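Local structure of tail protein, 43 kDa (Neisseria meningitidis MC58, 3D37) at residues D115-L120 with L174-A179; L280-G285 with V301-D306; V10-G15 with G71-Q76; V61-Q66 with G292-P297; I33-F38 with F97-S102. The protein is of unknown function but probably serves as a baseplate or hub component of a Mu-like phage tail, built from several domains related to phage barrels. All coordinates share one frame; numbering follows the deposited sequence.

Interaction 1 (D115-L120 with L174-A179); sequences DAAKKL and LVVGGA
Leu174 and Val176 meet Ala117 where helix 113-121 lies against one face of a small mixed sheet, a two-layer alpha/beta packing within the gp44-like second domain. Strand 174-177 is the middle strand of that sheet, with 130-133 parallel on one flank and 165-168 antiparallel on the other. Leu174 comes first. Its CG is anti to the backbone N (chi1 176°), which carries CD2 to the helix backbone, 4.3 Å from Ala117 O. This is a loose van der Waals approach of a methyl to a carbonyl oxygen; the same side chain also rests on Ile127 and Leu168. Val175 points to the opposite face, where it packs on Trp167. Val176 returns to the helix side. Its CG2 lies anti to the carbonyl carbon and touches Ala117 CB at 4.0 Å, while CG1, anti to the backbone N, stands 5.7 Å from that same CB. One methyl of the fork therefore makes the contact. Alanine suits the helix position, because a single methyl lets the backbones come close: the CA atoms of Ala117 and Val176 are 7.3 Å apart. Branched valine and leucine supply the breadth on the strand, and valine is at home in extended backbone. Ala117 also rests on Val130 of the adjacent strand, and Val176 on Ala159 of helix 151-161, so both partners share a buried apolar layer. Beyond the strand the chain runs through Gly177 and Gly178 to Ala179, whose backbone N is hydrogen-bonded to OG1 of Thr342.

Interaction 2 (L280-G285 with V301-D306); sequences LTITVG and VHVIDD
Ile282 and Val303 reach toward each other tip to tip from two strands that do not pair with one another, and the delta methyl of the isoleucine does the work. From Ile282 CB, still 6.0 Å from Val303 CG2, the side chain forks. CG2 turns anti to the backbone N and takes no part across the contact, whereas CG1 lies anti to the carbonyl carbon (chi1 -69°) and heads for the opposite strand. CG1 still stops short of the valine. One more bond, with chi2 extended at 172°, brings CD1 to the valine, where it meets both prongs: 3.7 Å from Val303 CG2 and 3.9 Å from Val303 CG1. Leu280, two residues back on the same face of its strand, adds CD2 at 4.2 Å from Val303 CG2, again tip to tip. That leucine methyl also lies 4.0 Å from Ile282 CD1, giving a small cluster of methyls. Strand 278-285 is flanked by 202-208 and 330-337, while strand 300-305 lies between 187-191 and 310-324. The two thus face each other across an apolar interior, consistent with opposed walls of a barrel-like beta structure, as the phage-barrel family suggests. Met203 and Leu335 extend the cluster around Ile282. His302 looks outward instead, hydrogen-bonded to Thr188 and Asp311. Asp305, buried at the end of the strand on Val303's side, is salt-bridged to Lys80 of a second subunit. Beta-branched residues favour extended backbone, and their long or forked ends span the gap between the walls; cohesion here rests on shape and exclusion of water, with little directional constraint.

Interaction 3 (V10-G15 with G71-Q76); sequences VSVRVG and GIIGSQ
Val14 and Ile73 cross obliquely, with the delta methyl of the isoleucine laid against one prong of the valine fork: Ile73 CD1 is 3.8 Å from Val14 CG2. The other prong, CG1, stays 5.3 Å from that same CD1. Two residues earlier on the same strand face, Val12 offers CG1 to Ile73 CD1 at 4.3 Å, a lighter touch. The valine methyls involved, Val12 CG1 and Val14 CG2, lie 4.0 Å from each other, and the isoleucine end comes down near both. What sends it there is the extended far end of Ile73: CG1 sits beside the backbone N (chi1 -61°) and CD1 continues straight on (chi2 175°). Valine suits the extended beta backbone of strand 10-14, and isoleucine adds the length needed to span nearly two strand widths, since the CA atoms of Val14 and Ile73 are 9.3 Å apart. That spacing follows from the fold. Strands 10-14 and 66-81 both pair antiparallel with strand 58-63, one along each edge, in the beta sheet of the GpP-like N-terminal region, whose family belongs to the phage-barrel group, and Val14 and Ile73 both pack on Cys59 of that intervening strand. Phe38 and Leu89 close in around Ile73 as well, while Phe40 touches Val12. Just past the isoleucine, Gly74 and Ser75 both face Ser90, a classic beta bulge in the long strand. At this bulge Gly74 O is hydrogen-bonded to Thr209 OG1 of another subunit, and Ser75 and Gln76 pair in an antiparallel ladder with a strand of that neighbouring chain.

Interaction 4 (V61-Q66 with G292-P297); sequences VVIDGQ and GVLWQP
Leu294 pushes its forked end between Ile63 and Gln66, one methyl for each. Its CD2 meets Ile63 CG2 at 4.0 Å, a plain apolar touch between buried side chains. Its CD1 lies against the extended chain of Gln66, 3.9 Å from Gln66 CB and 3.4 Å from Gln66 OE1. The glutamine keeps CG anti to its backbone N (chi1 -179°), which stretches the side chain out to meet the leucine coming from the opposite direction and brings its oxygen to two waters. One water donates to Gln66 OE1 and accepts from Leu294 N, the latter at 3.1 Å. The other donates to Gly292 O at 2.9 Å and also to Gln66 OE1, where the modelled distance is doubtfully short. Glutamine suits this edge because its methylenes can flank the leucine while its polar end meets water. Behind this shell, a type I' turn from Ile63 to Gln66 sets both residues side by side, each backbone N bonded to the other's carbonyl oxygen. Asp64 and Gly65 both take the positive phi this turn requires, easy for glycine; Asp64 is also tied to Lys288 by a salt bridge and to Ala9 N by a hydrogen bond. The turn links strands 58-63 and 66-81; Leu294, in the loop between strands 278-285 and 300-305, shares Val68 of strand 66-81 and Phe321 of strand 310-324 with Ile63.

Interaction 5 (I33-F38 with F97-S102); sequences IPADSF and FLVDCS
At the junction of the GpP-like N-terminal and gp44-like second domains, Val99 of the short helix 95-100 leans on Pro34 and Ala35 in the loop that leads into strand 37-42. A single methyl carries the contact. With CG1 anti to the backbone N (chi1 164°), Val99 CG2 falls beside that N and reaches Pro34 CB at 3.4 Å, tighter than usual for two carbons. Ala35 adds only a light touch, its CB standing 4.5 Å from Val99 CG2. Proline gives the loop a rigid, apolar surface, the small alanine adds apolar surface beside the proline without crowding the helix, and valine offers one compact methyl that reaches both. Pro34 also rests on Trp152 of helix 151-161, and Ala35 on Arg92 and Asp93 of strand 84-93. Next to Val99, Asp100 forms salt bridges with Arg92 and with Arg247 of a neighbouring subunit, which places this modest patch beside an assembly interface. Partly exposed and apolar, the arrangement is that of a small inter-domain seam, where the loop between strands 24-30 and 37-42 packs on the short helix that follows strand 84-93.

Interactions 1, 2 and 3 are buried and rest on apolar side chains, each within one family region: a helix against strands in interaction 1, strands facing across an interior in interaction 2, next-but-one strands in interaction 3. Interactions 4 and 5 instead join different regions. Interaction 4 combines a buried leucine contact with water bridges at an exposed glutamine, whereas interaction 5 is a surface patch around a proline. Strand 58-63 belongs to interaction 4 and lies between the two strands of interaction 3, while Trp295 of 292-297 packs on Val284 and Val301 of interaction 2. Phe38 and Phe97 of interaction 5 touch strand 66-81 at interaction 3. Interaction 1 touches none of the others, its nearest neighbour being interaction 5.

Interaction 1 (D115-L120 with L174-A179)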
# COMPACT_ATOMS: atom_id res chain seq x y z
N ASP A 115 -50.94 16.22 13.76
CA ASP A 115 -50.95 17.44 14.60
C ASP A 115 -49.94 17.41 15.72
O ASP A 115 -49.32 18.42 15.99
CB ASP A 115 -52.36 17.72 15.18
CG ASP A 115 -53.33 18.20 14.14
OD1 ASP A 115 -52.91 18.49 12.97
OD2 ASP A 115 -54.53 18.31 14.50
N ALA A 116 -49.75 16.28 16.38
CA ALA A 116 -48.62 16.17 17.33
C ALA A 116 -47.22 16.30 16.61
O ALA A 116 -46.23 16.77 17.23
CB ALA A 116 -48.71 14.88 18.09
N ALA A 117 -47.13 15.93 15.33
CA ALA A 117 -45.85 16.12 14.58
C ALA A 117 -45.66 17.60 14.23
O ALA A 117 -44.55 18.14 14.40
CB ALA A 117 -45.80 15.26 13.30
N LYS A 118 -46.74 18.23 13.73
CA LYS A 118 -46.78 19.65 13.38
C LYS A 118 -46.34 20.46 14.59
O LYS A 118 -45.53 21.40 14.47
CB LYS A 118 -48.19 20.11 12.92
CG LYS A 118 -48.51 19.80 11.45
CD LYS A 118 -49.94 20.07 11.05
CE LYS A 118 -50.15 19.88 9.53
NZ LYS A 118 -51.64 20.04 9.20
N LYS A 119 -46.84 20.06 15.76
CA LYS A 119 -46.55 20.78 17.00
C LYS A 119 -45.08 20.74 17.24
O LYS A 119 -44.45 21.78 17.32
CB LYS A 119 -47.31 20.21 18.21
CG LYS A 119 -47.00 20.91 19.55
CD LYS A 119 -47.70 22.32 19.65
CE LYS A 119 -46.83 23.44 20.33
NZ LYS A 119 -46.99 23.54 21.83
N LEU A 120 -44.52 19.55 17.32
CA LEU A 120 -43.09 19.32 17.67
C LEU A 120 -42.08 19.93 16.71
O LEU A 120 -40.95 20.22 17.10
CB LEU A 120 -42.81 17.83 17.80
CG LEU A 120 -43.49 17.02 18.90
CD1 LEU A 120 -43.57 15.53 18.47
CD2 LEU A 120 -42.74 17.19 20.22
N LEU A 174 -41.00 17.39 6.88
CA LEU A 174 -41.02 16.32 7.84
C LEU A 174 -42.23 15.39 7.50
O LEU A 174 -43.36 15.87 7.28
CB LEU A 174 -41.13 16.92 9.24
CG LEU A 174 -41.25 15.95 10.42
CD1 LEU A 174 -40.04 15.01 10.56
CD2 LEU A 174 -41.51 16.78 11.70
N VAL A 175 -41.98 14.08 7.43
CA VAL A 175 -43.02 13.11 7.15
C VAL A 175 -43.13 12.27 8.40
O VAL A 175 -42.12 12.02 9.03
CB VAL A 175 -42.72 12.28 5.93
CG1 VAL A 175 -43.68 11.09 5.82
CG2 VAL A 175 -42.78 13.12 4.68
N VAL A 176 -44.37 11.96 8.83
CA VAL A 176 -44.62 10.80 9.73
C VAL A 176 -45.43 9.88 8.87
O VAL A 176 -46.37 10.31 8.17
CB VAL A 176 -45.28 11.11 11.09
CG1 VAL A 176 -45.65 9.82 11.78
CG2 VAL A 176 -44.31 11.84 12.00
N GLY A 177 -45.00 8.63 8.83
CA GLY A 177 -45.54 7.71 7.85
C GLY A 177 -44.90 6.35 7.81
O GLY A 177 -44.31 5.88 8.77
N GLY A 178 -45.07 5.68 6.68
CA GLY A 178 -44.58 4.33 6.51
C GLY A 178 -44.47 3.97 5.07
O GLY A 178 -44.70 4.81 4.18
N ALA A 179 -44.11 2.71 4.83
CA ALA A 179 -43.91 2.24 3.48
C ALA A 179 -45.22 2.00 2.72
O ALA A 179 -46.21 1.49 3.28
CB ALA A 179 -43.09 0.93 3.51

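Interaction 2 (L280-G285 with V301-D306)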
# COMPACT_ATOMS: atom_id res chain seq x y z
N LEU A 280 -29.52 -6.80 2.21
CA LEU A 280 -28.96 -6.93 0.87
C LEU A 280 -28.46 -5.55 0.46
O LEU A 280 -29.26 -4.62 0.37
CB LEU A 280 -30.04 -7.40 -0.09
CG LEU A 280 -29.73 -7.42 -1.60
CD1 LEU A 280 -28.63 -8.37 -1.95
CD2 LEU A 280 -31.08 -7.72 -2.37
N THR A 281 -27.15 -5.40 0.31
CA THR A 281 -26.51 -4.14 -0.13
C THR A 281 -26.02 -4.27 -1.57
O THR A 281 -25.13 -5.07 -1.88
CB THR A 281 -25.35 -3.72 0.84
OG1 THR A 281 -25.83 -3.77 2.19
CG2 THR A 281 -24.90 -2.33 0.58
N ILE A 282 -26.66 -3.54 -2.48
CA ILE A 282 -26.27 -3.55 -3.88
C ILE A 282 -25.58 -2.24 -4.25
O ILE A 282 -26.05 -1.15 -3.93
CB ILE A 282 -27.50 -3.79 -4.77
CG1 ILE A 282 -27.97 -5.23 -4.57
CG2 ILE A 282 -27.19 -3.43 -6.27
CD1 ILE A 282 -29.27 -5.57 -5.23
N THR A 283 -24.47 -2.34 -4.95
CA THR A 283 -23.82 -1.18 -5.48
C THR A 283 -24.00 -1.13 -7.04
O THR A 283 -23.79 -2.16 -7.71
CB THR A 283 -22.33 -1.16 -5.08
OG1 THR A 283 -22.23 -1.29 -3.63
CG2 THR A 283 -21.68 0.14 -5.53
N VAL A 284 -24.45 0.05 -7.53
CA VAL A 284 -24.70 0.33 -8.94
C VAL A 284 -23.93 1.55 -9.38
O VAL A 284 -23.54 2.38 -8.58
CB VAL A 284 -26.20 0.47 -9.33
CG1 VAL A 284 -26.89 -0.86 -9.23
CG2 VAL A 284 -26.92 1.59 -8.49
N GLY A 285 -23.65 1.63 -10.69
CA GLY A 285 -22.96 2.80 -11.21
C GLY A 285 -24.06 3.85 -11.41
O GLY A 285 -25.19 3.50 -11.63
N VAL A 301 -37.41 -2.43 -5.32
CA VAL A 301 -36.49 -2.82 -6.34
C VAL A 301 -36.58 -4.34 -6.56
O VAL A 301 -36.48 -5.14 -5.61
CB VAL A 301 -35.00 -2.39 -6.01
CG1 VAL A 301 -34.10 -2.70 -7.19
CG2 VAL A 301 -34.91 -0.90 -5.65
N HIS A 302 -36.86 -4.72 -7.80
CA HIS A 302 -36.84 -6.11 -8.18
C HIS A 302 -35.40 -6.52 -8.44
O HIS A 302 -34.68 -5.89 -9.23
CB HIS A 302 -37.74 -6.33 -9.41
CG HIS A 302 -37.78 -7.74 -9.90
ND1 HIS A 302 -37.94 -8.06 -11.22
CD2 HIS A 302 -37.70 -8.91 -9.23
CE1 HIS A 302 -37.98 -9.37 -11.36
NE2 HIS A 302 -37.84 -9.91 -10.16
N VAL A 303 -34.93 -7.54 -7.73
CA VAL A 303 -33.54 -8.02 -7.90
C VAL A 303 -33.50 -9.44 -8.44
O VAL A 303 -34.20 -10.32 -7.92
CB VAL A 303 -32.74 -7.95 -6.55
CG1 VAL A 303 -31.29 -8.50 -6.71
CG2 VAL A 303 -32.73 -6.52 -6.00
N ILE A 304 -32.67 -9.64 -9.48
CA ILE A 304 -32.41 -10.98 -10.03
C ILE A 304 -30.92 -11.35 -9.97
O ILE A 304 -30.04 -10.63 -10.46
CB ILE A 304 -32.98 -11.18 -11.47
CG1 ILE A 304 -34.46 -10.82 -11.50
CG2 ILE A 304 -32.79 -12.66 -11.97
CD1 ILE A 304 -34.96 -10.58 -12.94
N ASP A 305 -30.65 -12.47 -9.34
CA ASP A 305 -29.31 -13.06 -9.37
C ASP A 305 -29.51 -14.54 -9.63
O ASP A 305 -29.79 -15.29 -8.71
CB ASP A 305 -28.60 -12.82 -8.04
CG ASP A 305 -27.18 -13.30 -8.03
OD1 ASP A 305 -26.82 -14.14 -8.90
OD2 ASP A 305 -26.40 -12.80 -7.19
N ASP A 306 -29.39 -14.94 -10.89
CA ASP A 306 -29.51 -16.36 -11.26
C ASP A 306 -28.47 -17.25 -10.57
O ASP A 306 -28.82 -18.33 -10.10
CB ASP A 306 -29.43 -16.54 -12.79
CG ASP A 306 -30.76 -16.15 -13.50
OD1 ASP A 306 -31.74 -15.81 -12.84
OD2 ASP A 306 -30.80 -16.20 -14.74

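Interaction 3 (V10-G15 with G71-Q76)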
# COMPACT_ATOMS: atom_id res chain seq x y z
N VAL A 10 -23.56 17.90 -9.62
CA VAL A 10 -23.87 17.77 -8.22
C VAL A 10 -23.36 19.05 -7.55
O VAL A 10 -22.13 19.38 -7.65
CB VAL A 10 -23.21 16.52 -7.60
CG1 VAL A 10 -23.59 16.41 -6.10
CG2 VAL A 10 -23.63 15.27 -8.33
N SER A 11 -24.25 19.76 -6.87
CA SER A 11 -23.82 20.95 -6.14
C SER A 11 -24.34 21.05 -4.71
O SER A 11 -25.34 20.43 -4.34
CB SER A 11 -24.23 22.23 -6.87
OG SER A 11 -25.61 22.26 -6.94
N VAL A 12 -23.65 21.87 -3.92
CA VAL A 12 -24.09 22.30 -2.61
C VAL A 12 -24.47 23.73 -2.84
O VAL A 12 -23.62 24.55 -3.12
CB VAL A 12 -22.97 22.15 -1.56
CG1 VAL A 12 -23.40 22.71 -0.18
CG2 VAL A 12 -22.55 20.71 -1.45
N ARG A 13 -25.77 24.01 -2.81
CA ARG A 13 -26.28 25.33 -3.04
C ARG A 13 -26.36 26.08 -1.71
O ARG A 13 -27.03 25.62 -0.79
CB ARG A 13 -27.68 25.23 -3.66
CG ARG A 13 -28.11 26.44 -4.37
CD ARG A 13 -29.53 26.26 -4.90
NE ARG A 13 -29.53 25.49 -6.15
CZ ARG A 13 -30.60 24.89 -6.66
NH1 ARG A 13 -31.73 24.85 -6.02
NH2 ARG A 13 -30.53 24.30 -7.84
N VAL A 14 -25.63 27.18 -1.58
CA VAL A 14 -25.65 28.01 -0.37
C VAL A 14 -25.74 29.47 -0.81
O VAL A 14 -24.85 29.96 -1.56
CB VAL A 14 -24.32 27.90 0.43
CG1 VAL A 14 -24.34 28.92 1.59
CG2 VAL A 14 -24.05 26.50 0.92
N GLY A 15 -26.77 30.18 -0.33
CA GLY A 15 -26.94 31.59 -0.69
C GLY A 15 -26.94 31.73 -2.20
O GLY A 15 -26.07 32.40 -2.78
N GLY A 71 -30.50 20.93 4.31
CA GLY A 71 -29.84 20.87 5.61
C GLY A 71 -28.95 22.04 5.95
O GLY A 71 -29.13 23.12 5.46
N ILE A 72 -27.96 21.77 6.79
CA ILE A 72 -27.11 22.79 7.37
C ILE A 72 -25.70 22.23 7.33
O ILE A 72 -25.47 21.08 7.71
CB ILE A 72 -27.51 23.14 8.89
CG1 ILE A 72 -28.94 23.66 8.97
CG2 ILE A 72 -26.61 24.26 9.50
CD1 ILE A 72 -29.95 22.56 8.97
N ILE A 73 -24.77 23.06 6.86
CA ILE A 73 -23.34 22.73 6.91
C ILE A 73 -22.92 22.81 8.39
O ILE A 73 -23.04 23.86 9.06
CB ILE A 73 -22.53 23.65 6.02
CG1 ILE A 73 -23.04 23.48 4.57
CG2 ILE A 73 -20.95 23.35 6.05
CD1 ILE A 73 -22.41 24.41 3.63
N GLY A 74 -22.51 21.66 8.93
CA GLY A 74 -22.09 21.59 10.30
C GLY A 74 -20.62 21.87 10.46
O GLY A 74 -20.19 22.33 11.49
N SER A 75 -19.83 21.54 9.46
CA SER A 75 -18.41 21.69 9.61
C SER A 75 -17.70 21.83 8.28
O SER A 75 -18.17 21.41 7.23
CB SER A 75 -17.81 20.55 10.44
OG SER A 75 -17.65 19.37 9.75
N GLN A 76 -16.55 22.48 8.36
CA GLN A 76 -15.73 22.76 7.20
C GLN A 76 -14.27 22.60 7.54
O GLN A 76 -13.82 23.05 8.58
CB GLN A 76 -16.04 24.19 6.68
CG GLN A 76 -15.22 24.59 5.43
CD GLN A 76 -15.66 25.95 4.83
OE1 GLN A 76 -16.83 26.29 4.80
NE2 GLN A 76 -14.69 26.73 4.40

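Interaction 4 (V61-Q66 with G292-P297)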
# COMPACT_ATOMS: atom_id res chain seq x y z
N VAL A 61 -28.58 20.11 -1.33
CA VAL A 61 -27.73 19.28 -2.11
C VAL A 61 -28.53 19.02 -3.39
O VAL A 61 -29.68 18.69 -3.33
CB VAL A 61 -27.36 17.99 -1.37
CG1 VAL A 61 -26.47 17.02 -2.35
CG2 VAL A 61 -26.66 18.34 0.00
N VAL A 62 -27.92 19.23 -4.55
CA VAL A 62 -28.69 19.19 -5.80
C VAL A 62 -27.96 18.29 -6.79
O VAL A 62 -26.75 18.40 -6.97
CB VAL A 62 -28.91 20.63 -6.40
CG1 VAL A 62 -30.01 20.63 -7.50
CG2 VAL A 62 -29.31 21.61 -5.31
N ILE A 63 -28.69 17.39 -7.41
CA ILE A 63 -28.17 16.55 -8.48
C ILE A 63 -29.03 16.83 -9.73
O ILE A 63 -30.23 16.63 -9.70
CB ILE A 63 -28.22 15.04 -8.12
CG1 ILE A 63 -27.51 14.77 -6.76
CG2 ILE A 63 -27.67 14.14 -9.33
CD1 ILE A 63 -27.38 13.31 -6.37
N ASP A 64 -28.39 17.29 -10.80
CA ASP A 64 -29.04 17.62 -12.09
C ASP A 64 -30.26 18.45 -11.84
O ASP A 64 -31.33 18.14 -12.36
CB ASP A 64 -29.46 16.36 -12.88
CG ASP A 64 -28.31 15.61 -13.44
OD1 ASP A 64 -27.23 16.23 -13.67
OD2 ASP A 64 -28.50 14.38 -13.68
N GLY A 65 -30.10 19.50 -11.02
CA GLY A 65 -31.16 20.44 -10.71
C GLY A 65 -32.24 19.91 -9.82
O GLY A 65 -33.19 20.61 -9.55
N GLN A 66 -32.10 18.68 -9.33
CA GLN A 66 -33.09 18.19 -8.38
C GLN A 66 -32.51 18.15 -6.96
O GLN A 66 -31.41 17.58 -6.71
CB GLN A 66 -33.57 16.83 -8.82
CG GLN A 66 -34.60 16.26 -7.91
CD GLN A 66 -35.29 15.04 -8.52
OE1 GLN A 66 -35.02 14.64 -9.70
NE2 GLN A 66 -36.17 14.44 -7.74
N GLY A 292 -34.75 7.42 -15.10
CA GLY A 292 -34.41 8.76 -14.67
C GLY A 292 -34.77 9.11 -13.27
O GLY A 292 -34.76 10.28 -12.92
N VAL A 293 -35.05 8.10 -12.44
CA VAL A 293 -35.47 8.34 -11.02
C VAL A 293 -34.20 8.24 -10.13
O VAL A 293 -33.48 7.24 -10.18
CB VAL A 293 -36.59 7.35 -10.56
CG1 VAL A 293 -36.93 7.49 -9.10
CG2 VAL A 293 -37.91 7.50 -11.43
N LEU A 294 -33.93 9.30 -9.37
CA LEU A 294 -32.94 9.29 -8.33
C LEU A 294 -33.26 8.25 -7.26
O LEU A 294 -34.32 8.25 -6.72
CB LEU A 294 -32.80 10.68 -7.71
CG LEU A 294 -32.09 11.67 -8.61
CD1 LEU A 294 -32.40 13.11 -8.24
CD2 LEU A 294 -30.58 11.44 -8.65
N TRP A 295 -32.30 7.35 -6.98
CA TRP A 295 -32.45 6.37 -5.91
C TRP A 295 -32.75 7.12 -4.61
O TRP A 295 -32.13 8.12 -4.31
CB TRP A 295 -31.19 5.51 -5.76
CG TRP A 295 -30.81 4.72 -6.93
CD1 TRP A 295 -29.74 4.94 -7.73
CD2 TRP A 295 -31.44 3.55 -7.44
NE1 TRP A 295 -29.66 4.00 -8.69
CE2 TRP A 295 -30.71 3.15 -8.57
CE3 TRP A 295 -32.58 2.83 -7.09
CZ2 TRP A 295 -31.06 2.03 -9.32
CZ3 TRP A 295 -32.93 1.76 -7.84
CH2 TRP A 295 -32.18 1.35 -8.91
N GLN A 296 -33.72 6.63 -3.88
CA GLN A 296 -34.25 7.29 -2.69
C GLN A 296 -34.92 6.25 -1.84
O GLN A 296 -35.69 5.41 -2.36
CB GLN A 296 -35.30 8.33 -3.13
CG GLN A 296 -35.81 9.24 -2.02
CD GLN A 296 -34.74 10.20 -1.51
OE1 GLN A 296 -34.79 10.60 -0.34
NE2 GLN A 296 -33.79 10.60 -2.37
N PRO A 297 -34.71 6.31 -0.50
CA PRO A 297 -35.43 5.32 0.35
C PRO A 297 -36.93 5.36 0.13
O PRO A 297 -37.45 6.45 -0.05
CB PRO A 297 -35.04 5.76 1.77
CG PRO A 297 -33.70 6.42 1.58
CD PRO A 297 -33.84 7.18 0.31
O HOH W 1 -36.11 11.57 -9.37
O HOH W 2 -34.64 12.65 -11.17

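Interaction 5 (I33-F38 with F97-S102)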
# COMPACT_ATOMS: atom_id res chain seq x y z
N ILE A 33 -31.75 5.80 10.44
CA ILE A 33 -30.84 6.77 11.01
C ILE A 33 -31.54 8.15 10.97
O ILE A 33 -31.95 8.60 9.92
CB ILE A 33 -29.47 6.73 10.29
CG1 ILE A 33 -28.86 5.34 10.44
CG2 ILE A 33 -28.46 7.82 10.80
CD1 ILE A 33 -27.74 5.06 9.38
N PRO A 34 -31.72 8.81 12.14
CA PRO A 34 -32.48 10.07 12.27
C PRO A 34 -32.11 11.18 11.27
O PRO A 34 -32.96 11.60 10.49
CB PRO A 34 -32.16 10.53 13.71
CG PRO A 34 -32.02 9.24 14.46
CD PRO A 34 -31.18 8.39 13.46
N ALA A 35 -30.87 11.63 11.27
CA ALA A 35 -30.45 12.76 10.43
C ALA A 35 -29.63 12.23 9.24
O ALA A 35 -28.55 11.70 9.43
CB ALA A 35 -29.60 13.75 11.22
N ASP A 36 -30.18 12.36 8.02
CA ASP A 36 -29.43 12.08 6.80
C ASP A 36 -28.23 13.04 6.76
O ASP A 36 -28.24 14.09 7.39
CB ASP A 36 -30.31 12.24 5.55
CG ASP A 36 -31.50 11.27 5.50
OD1 ASP A 36 -31.55 10.25 6.26
OD2 ASP A 36 -32.36 11.49 4.62
N SER A 37 -27.16 12.64 6.08
CA SER A 37 -25.94 13.39 6.08
C SER A 37 -25.26 13.46 4.72
O SER A 37 -25.54 12.72 3.76
CB SER A 37 -24.96 12.76 7.08
OG SER A 37 -24.70 11.45 6.72
N PHE A 38 -24.37 14.41 4.65
CA PHE A 38 -23.60 14.65 3.47
C PHE A 38 -22.18 15.03 3.84
O PHE A 38 -21.92 15.60 4.91
CB PHE A 38 -24.25 15.72 2.58
CG PHE A 38 -24.34 17.08 3.22
CD1 PHE A 38 -23.30 18.00 3.08
CD2 PHE A 38 -25.49 17.46 3.91
CE1 PHE A 38 -23.38 19.29 3.66
CE2 PHE A 38 -25.58 18.76 4.50
CZ PHE A 38 -24.51 19.66 4.37
N PHE A 97 -31.56 19.44 13.84
CA PHE A 97 -32.19 20.24 14.88
C PHE A 97 -33.00 19.42 15.91
O PHE A 97 -32.85 19.58 17.11
CB PHE A 97 -33.16 21.25 14.26
CG PHE A 97 -32.48 22.35 13.49
CD1 PHE A 97 -31.71 23.32 14.15
CD2 PHE A 97 -32.65 22.45 12.09
CE1 PHE A 97 -31.10 24.34 13.45
CE2 PHE A 97 -32.04 23.46 11.37
CZ PHE A 97 -31.27 24.43 12.06
N LEU A 98 -33.88 18.56 15.42
CA LEU A 98 -34.73 17.74 16.30
C LEU A 98 -33.91 16.71 17.09
O LEU A 98 -34.20 16.46 18.25
CB LEU A 98 -35.81 17.06 15.47
CG LEU A 98 -36.64 17.99 14.56
CD1 LEU A 98 -38.07 17.51 14.39
CD2 LEU A 98 -36.62 19.41 15.10
N VAL A 99 -32.88 16.14 16.47
CA VAL A 99 -31.94 15.23 17.14
C VAL A 99 -31.14 15.89 18.24
O VAL A 99 -30.80 15.27 19.27
CB VAL A 99 -30.92 14.58 16.13
CG1 VAL A 99 -29.76 13.97 16.87
CG2 VAL A 99 -31.61 13.56 15.20
N ASP A 100 -30.79 17.15 18.00
CA ASP A 100 -29.94 17.91 18.92
C ASP A 100 -30.77 18.54 20.05
O ASP A 100 -30.35 18.55 21.19
CB ASP A 100 -29.22 19.06 18.22
CG ASP A 100 -28.14 18.62 17.23
OD1 ASP A 100 -27.71 17.43 17.13
OD2 ASP A 100 -27.73 19.55 16.50
N CYS A 101 -31.92 19.11 19.69
CA CYS A 101 -32.70 20.00 20.57
C CYS A 101 -33.73 19.25 21.42
O CYS A 101 -33.98 18.05 21.21
CB CYS A 101 -33.43 21.07 19.75
SG CYS A 101 -32.32 22.06 18.61
N SER A 102 -34.29 19.93 22.40
CA SER A 102 -35.16 19.21 23.36
C SER A 102 -36.65 19.25 23.04
O SER A 102 -37.17 20.26 22.57
CB SER A 102 -34.92 19.64 24.81
OG SER A 102 -34.23 18.57 25.42